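Inosine-uridine nucleoside N-ribohydrolase (Xanthomonas oryzae pv. oryzae, PDB 4KL0) probably hydrolyses N-glycosidic bonds of nucleosides and binds calcium. Local coordinates at residues H22-P36 against D55-L67. Numbering follows the deposited sequence.
Sequences HRPQLPLDTLLFTDP and DGFLRLTDVVVTL. With CA (calcium ion), chain B.
Leu-28 O is gripped from opposite faces of its carbonyl plane: Arg-59 N donates from one (2.9 Å), Thr-30 OG1 from the other (3.1 Å). Asp-29 and Arg-59 form a salt bridge, the carboxylate and guanidinium planes turned 22° from each other; NH2 of Arg-59 meets Asp-29 OD2 on its syn side at 2.8 Å, while NE makes a weak bond to OD1. A bend at chi3 (75°) of Arg-59 turns the guanidinium edge toward the carboxylate. Strands 28-34 and 58-65 run parallel, joined through helix 41-54 as a beta-alpha-beta crossover of the Rossmann-like nucleoside hydrolase sheet. A beta bulge at Thr-61 shifts the register, yet Thr-61 N still hydrogen-bonds Thr-30 O. Across the bulge, Leu-32 CB packs against Leu-60 CD1 on the face covered by helices 41-54 and 70-86; beyond it, Thr-34 CG2 presses tightly on Val-63 CG1 (3.4 Å), while Thr-34 OG1 is hydrogen-bonded to Asp-42 OD1. Before the strands, Arg-23 NE hydrogen-bonds Asp-55 O (2.8 Å), which lies in the guanidinium plane of Arg-23, and Pro-24 CD touches Phe-57 CD1. Past the strand ends, Asp-35 CB abuts Leu-67 CB, and OD1 of Asp-35 binds calcium at 2.5 Å alongside Asp-42, Ile-151 O, Asp-318 and waters.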
loop_
_atom_site.group_PDB
_atom_site.type_symbol
_atom_site.label_atom_id
_atom_site.label_comp_id
_atom_site.label_asym_id
_atom_site.label_seq_id
_atom_site.Cartn_x
_atom_site.Cartn_y
_atom_site.Cartn_z
ATOM N N HIS A 22 19.308 0.527 12.082
ATOM C CA HIS A 22 19.300 1.538 11.059
ATOM C C HIS A 22 18.208 2.554 11.314
ATOM O O HIS A 22 17.758 3.208 10.352
ATOM C CB HIS A 22 19.015 0.892 9.686
ATOM C CG HIS A 22 20.104 -0.001 9.173
ATOM N ND1 HIS A 22 20.541 -1.122 9.846
ATOM C CD2 HIS A 22 20.824 0.049 8.026
ATOM C CE1 HIS A 22 21.505 -1.705 9.154
ATOM N NE2 HIS A 22 21.687 -1.019 8.040
ATOM N N ARG A 23 17.752 2.681 12.564
ATOM C CA ARG A 23 16.715 3.664 12.902
ATOM C C ARG A 23 17.253 5.018 12.556
ATOM O O ARG A 23 18.438 5.294 12.813
ATOM C CB ARG A 23 16.333 3.701 14.403
ATOM C CG ARG A 23 15.650 2.485 14.971
ATOM C CD ARG A 23 15.274 2.802 16.408
ATOM N NE ARG A 23 14.446 1.774 17.015
ATOM C CZ ARG A 23 14.899 0.760 17.740
ATOM N NH1 ARG A 23 16.198 0.609 17.948
ATOM N NH2 ARG A 23 14.050 -0.115 18.281
ATOM N N PRO A 24 16.410 5.880 11.981
ATOM C CA PRO A 24 16.791 7.278 11.731
ATOM C C PRO A 24 16.825 8.096 13.039
ATOM O O PRO A 24 16.322 7.655 14.081
ATOM C CB PRO A 24 15.664 7.770 10.815
ATOM C CG PRO A 24 14.477 6.976 11.248
ATOM C CD PRO A 24 15.034 5.600 11.495
ATOM N N GLN A 25 17.416 9.284 13.004
ATOM C CA GLN A 25 17.422 10.143 14.187
ATOM C C GLN A 25 16.038 10.621 14.563
ATOM O O GLN A 25 15.713 10.810 15.728
ATOM C CB GLN A 25 18.283 11.372 13.924
ATOM C CG GLN A 25 19.715 11.015 13.708
ATOM C CD GLN A 25 20.623 11.783 14.637
ATOM O OE1 GLN A 25 20.785 13.012 14.497
ATOM N NE2 GLN A 25 21.191 11.075 15.630
ATOM N N LEU A 26 15.216 10.858 13.551
ATOM C CA LEU A 26 13.874 11.293 13.809
ATOM C C LEU A 26 12.969 10.414 12.949
ATOM O O LEU A 26 13.341 10.131 11.785
ATOM C CB LEU A 26 13.732 12.731 13.330
ATOM C CG LEU A 26 13.597 13.921 14.307
ATOM C CD1 LEU A 26 14.005 13.593 15.734
ATOM C CD2 LEU A 26 14.404 15.083 13.741
ATOM N N PRO A 27 11.776 10.042 13.476
ATOM C CA PRO A 27 10.873 9.306 12.560
ATOM C C PRO A 27 10.460 10.210 11.421
ATOM O O PRO A 27 10.293 11.416 11.586
ATOM C CB PRO A 27 9.661 8.912 13.424
ATOM C CG PRO A 27 10.121 9.198 14.943
ATOM C CD PRO A 27 11.135 10.338 14.773
ATOM N N LEU A 28 10.276 9.604 10.260
ATOM C CA LEU A 28 9.840 10.338 9.079
ATOM C C LEU A 28 8.324 10.548 9.122
ATOM O O LEU A 28 7.572 9.575 9.045
ATOM C CB LEU A 28 10.283 9.549 7.827
ATOM C CG LEU A 28 9.949 10.202 6.459
ATOM C CD1 LEU A 28 10.641 11.559 6.253
ATOM C CD2 LEU A 28 10.258 9.273 5.298
ATOM N N ASP A 29 7.836 11.786 9.183
ATOM C CA ASP A 29 6.385 11.990 9.132
ATOM C C ASP A 29 5.888 11.589 7.746
ATOM O O ASP A 29 6.533 11.940 6.737
ATOM C CB ASP A 29 6.013 13.447 9.413
ATOM C CG ASP A 29 5.900 13.732 10.895
ATOM O OD1 ASP A 29 6.186 12.816 11.700
ATOM O OD2 ASP A 29 5.507 14.866 11.272
ATOM N N THR A 30 4.756 10.867 7.704
ATOM C CA THR A 30 4.326 10.185 6.467
ATOM C C THR A 30 2.892 10.492 6.130
ATOM O O THR A 30 2.023 10.426 7.003
ATOM C CB THR A 30 4.515 8.645 6.609
ATOM O OG1 THR A 30 5.911 8.337 6.776
ATOM C CG2 THR A 30 3.986 7.910 5.371
ATOM N N LEU A 31 2.650 10.835 4.855
ATOM C CA LEU A 31 1.301 11.072 4.299
ATOM C C LEU A 31 0.991 9.871 3.377
ATOM O O LEU A 31 1.809 9.549 2.454
ATOM C CB LEU A 31 1.259 12.349 3.442
ATOM C CG LEU A 31 1.952 13.537 4.124
ATOM C CD1 LEU A 31 1.958 14.751 3.141
ATOM C CD2 LEU A 31 1.270 13.890 5.407
ATOM N N LEU A 32 -0.128 9.199 3.652
ATOM C CA LEU A 32 -0.485 7.951 2.948
ATOM C C LEU A 32 -1.785 8.150 2.174
ATOM O O LEU A 32 -2.775 8.695 2.683
ATOM C CB LEU A 32 -0.607 6.837 3.991
ATOM C CG LEU A 32 -0.914 5.441 3.511
ATOM C CD1 LEU A 32 0.253 4.930 2.629
ATOM C CD2 LEU A 32 -1.089 4.431 4.706
ATOM N N PHE A 33 -1.795 7.657 0.924
ATOM C CA PHE A 33 -2.953 7.730 0.034
ATOM C C PHE A 33 -3.337 6.297 -0.313
ATOM O O PHE A 33 -2.491 5.541 -0.792
ATOM C CB PHE A 33 -2.555 8.501 -1.244
ATOM C CG PHE A 33 -2.061 9.878 -0.953
ATOM C CD1 PHE A 33 -2.928 10.971 -1.057
ATOM C CD2 PHE A 33 -0.739 10.071 -0.598
ATOM C CE1 PHE A 33 -2.438 12.281 -0.721
ATOM C CE2 PHE A 33 -0.260 11.368 -0.268
ATOM C CZ PHE A 33 -1.159 12.459 -0.374
ATOM N N THR A 34 -4.557 5.871 0.034
ATOM C CA THR A 34 -4.851 4.427 0.157
ATOM C C THR A 34 -6.317 4.096 -0.121
ATOM O O THR A 34 -7.171 4.990 -0.121
ATOM C CB THR A 34 -4.489 4.021 1.577
ATOM O OG1 THR A 34 -4.765 2.636 1.826
ATOM C CG2 THR A 34 -5.246 4.842 2.595
ATOM N N ASP A 35 -6.597 2.839 -0.490
ATOM C CA ASP A 35 -7.947 2.406 -0.914
ATOM C C ASP A 35 -8.250 1.045 -0.291
ATOM O O ASP A 35 -8.374 0.053 -0.987
ATOM C CB ASP A 35 -8.062 2.344 -2.454
ATOM C CG ASP A 35 -6.972 1.465 -3.116
ATOM O OD1 ASP A 35 -6.097 0.917 -2.394
ATOM O OD2 ASP A 35 -7.057 1.281 -4.373
ATOM N N PRO A 36 -8.408 1.024 1.025
ATOM C CA PRO A 36 -8.478 -0.297 1.712
ATOM C C PRO A 36 -9.812 -1.046 1.501
ATOM O O PRO A 36 -10.876 -0.487 1.116
ATOM C CB PRO A 36 -8.343 0.084 3.192
ATOM C CG PRO A 36 -8.972 1.500 3.281
ATOM C CD PRO A 36 -8.434 2.153 1.978
ATOM N N ASP A 55 8.809 1.552 16.282
ATOM C CA ASP A 55 10.277 1.530 16.261
ATOM C C ASP A 55 10.982 2.819 15.791
ATOM O O ASP A 55 12.221 2.830 15.693
ATOM C CB ASP A 55 10.812 0.323 15.470
ATOM C CG ASP A 55 10.537 -1.005 16.170
ATOM O OD1 ASP A 55 10.232 -0.973 17.416
ATOM O OD2 ASP A 55 10.619 -2.078 15.503
ATOM N N GLY A 56 10.224 3.861 15.503
ATOM C CA GLY A 56 10.817 5.163 15.243
ATOM C C GLY A 56 11.273 5.418 13.817
ATOM O O GLY A 56 12.064 6.351 13.572
ATOM N N PHE A 57 10.759 4.633 12.863
ATOM C CA PHE A 57 11.100 4.882 11.453
ATOM C C PHE A 57 10.209 5.920 10.809
ATOM O O PHE A 57 10.641 6.678 9.941
ATOM C CB PHE A 57 11.025 3.561 10.666
ATOM C CG PHE A 57 12.169 2.641 10.932
ATOM C CD1 PHE A 57 13.293 2.671 10.128
ATOM C CD2 PHE A 57 12.159 1.799 12.044
ATOM C CE1 PHE A 57 14.370 1.863 10.401
ATOM C CE2 PHE A 57 13.217 0.962 12.318
ATOM C CZ PHE A 57 14.336 0.989 11.494
ATOM N N LEU A 58 8.946 5.932 11.214
ATOM C CA LEU A 58 7.984 6.825 10.606
ATOM C C LEU A 58 6.957 7.229 11.632
ATOM O O LEU A 58 6.848 6.613 12.715
ATOM C CB LEU A 58 7.297 6.142 9.421
ATOM C CG LEU A 58 6.407 4.910 9.689
ATOM C CD1 LEU A 58 5.064 5.336 10.145
ATOM C CD2 LEU A 58 6.218 4.074 8.410
ATOM N N ARG A 59 6.199 8.253 11.291
ATOM C CA ARG A 59 5.028 8.579 12.091
ATOM C C ARG A 59 3.908 8.890 11.110
ATOM O O ARG A 59 4.058 9.772 10.220
ATOM C CB ARG A 59 5.300 9.686 13.111
ATOM C CG ARG A 59 4.045 10.083 13.858
ATOM C CD ARG A 59 4.304 11.218 14.852
ATOM N NE ARG A 59 4.447 12.462 14.126
ATOM C CZ ARG A 59 4.460 13.664 14.702
ATOM N NH1 ARG A 59 4.325 13.765 16.028
ATOM N NH2 ARG A 59 4.585 14.756 13.958
ATOM N N LEU A 60 2.846 8.076 11.187
ATOM C CA LEU A 60 1.772 8.147 10.155
ATOM C C LEU A 60 0.805 9.218 10.607
ATOM O O LEU A 60 -0.035 8.970 11.500
ATOM C CB LEU A 60 1.083 6.777 10.002
ATOM C CG LEU A 60 0.024 6.633 8.940
ATOM C CD1 LEU A 60 0.588 7.050 7.584
ATOM C CD2 LEU A 60 -0.466 5.172 8.968
ATOM N N THR A 61 0.889 10.407 9.996
ATOM C CA THR A 61 0.128 11.518 10.549
ATOM C C THR A 61 -1.243 11.695 9.883
ATOM O O THR A 61 -2.249 12.040 10.555
ATOM C CB THR A 61 0.967 12.813 10.493
ATOM O OG1 THR A 61 1.244 13.152 9.116
ATOM C CG2 THR A 61 2.301 12.605 11.223
ATOM N N ASP A 62 -1.317 11.402 8.575
ATOM C CA ASP A 62 -2.514 11.703 7.807
ATOM C C ASP A 62 -2.691 10.627 6.755
ATOM O O ASP A 62 -1.724 10.192 6.143
ATOM C CB ASP A 62 -2.374 13.067 7.100
ATOM C CG ASP A 62 -2.201 14.226 8.102
ATOM O OD1 ASP A 62 -1.051 14.562 8.420
ATOM O OD2 ASP A 62 -3.223 14.791 8.552
ATOM N N VAL A 63 -3.914 10.219 6.585
ATOM C CA VAL A 63 -4.254 9.244 5.557
ATOM C C VAL A 63 -5.463 9.756 4.784
ATOM O O VAL A 63 -6.488 10.135 5.376
ATOM C CB VAL A 63 -4.579 7.907 6.256
ATOM C CG1 VAL A 63 -5.018 6.879 5.259
ATOM C CG2 VAL A 63 -3.357 7.401 7.000
ATOM N N VAL A 64 -5.374 9.808 3.463
ATOM C CA VAL A 64 -6.519 10.235 2.667
ATOM C C VAL A 64 -6.935 9.043 1.782
ATOM O O VAL A 64 -6.112 8.392 1.169
ATOM C CB VAL A 64 -6.200 11.450 1.824
ATOM C CG1 VAL A 64 -7.403 11.832 1.006
ATOM C CG2 VAL A 64 -5.769 12.647 2.763
ATOM N N VAL A 65 -8.215 8.737 1.783
ATOM C CA VAL A 65 -8.721 7.452 1.233
ATOM C C VAL A 65 -9.485 7.704 -0.072
ATOM O O VAL A 65 -10.364 8.612 -0.165
ATOM C CB VAL A 65 -9.690 6.809 2.273
ATOM C CG1 VAL A 65 -10.373 5.593 1.712
ATOM C CG2 VAL A 65 -8.919 6.456 3.561
ATOM N N THR A 66 -9.233 6.857 -1.075
ATOM C CA THR A 66 -9.880 7.022 -2.373
ATOM C C THR A 66 -10.537 5.698 -2.783
ATOM O O THR A 66 -10.613 4.793 -1.958
ATOM C CB THR A 66 -8.870 7.578 -3.432
ATOM O OG1 THR A 66 -9.523 7.954 -4.656
ATOM C CG2 THR A 66 -7.746 6.576 -3.763
ATOM N N LEU A 67 -11.086 5.653 -3.996
ATOM C CA LEU A 67 -11.683 4.520 -4.723
ATOM C C LEU A 67 -13.170 4.360 -4.374
ATOM O O LEU A 67 -13.506 3.956 -3.245
ATOM C CB LEU A 67 -10.928 3.160 -4.494
ATOM C CG LEU A 67 -11.367 2.044 -5.440
ATOM C CD1 LEU A 67 -10.783 2.278 -6.867
ATOM C CD2 LEU A 67 -10.731 0.759 -4.897
HETATM CA CA CA B . -3.954 -0.336 -2.517
HETATM O O HOH W 1 11.569 1.031 19.273
HETATM O O HOH W 2 13.790 7.681 15.166
HETATM O O HOH W 3 -5.001 -0.163 -4.885
HETATM O O HOH W 4 -2.182 -0.908 -4.467
HETATM O O HOH W 5 -4.314 -2.701 -3.196
#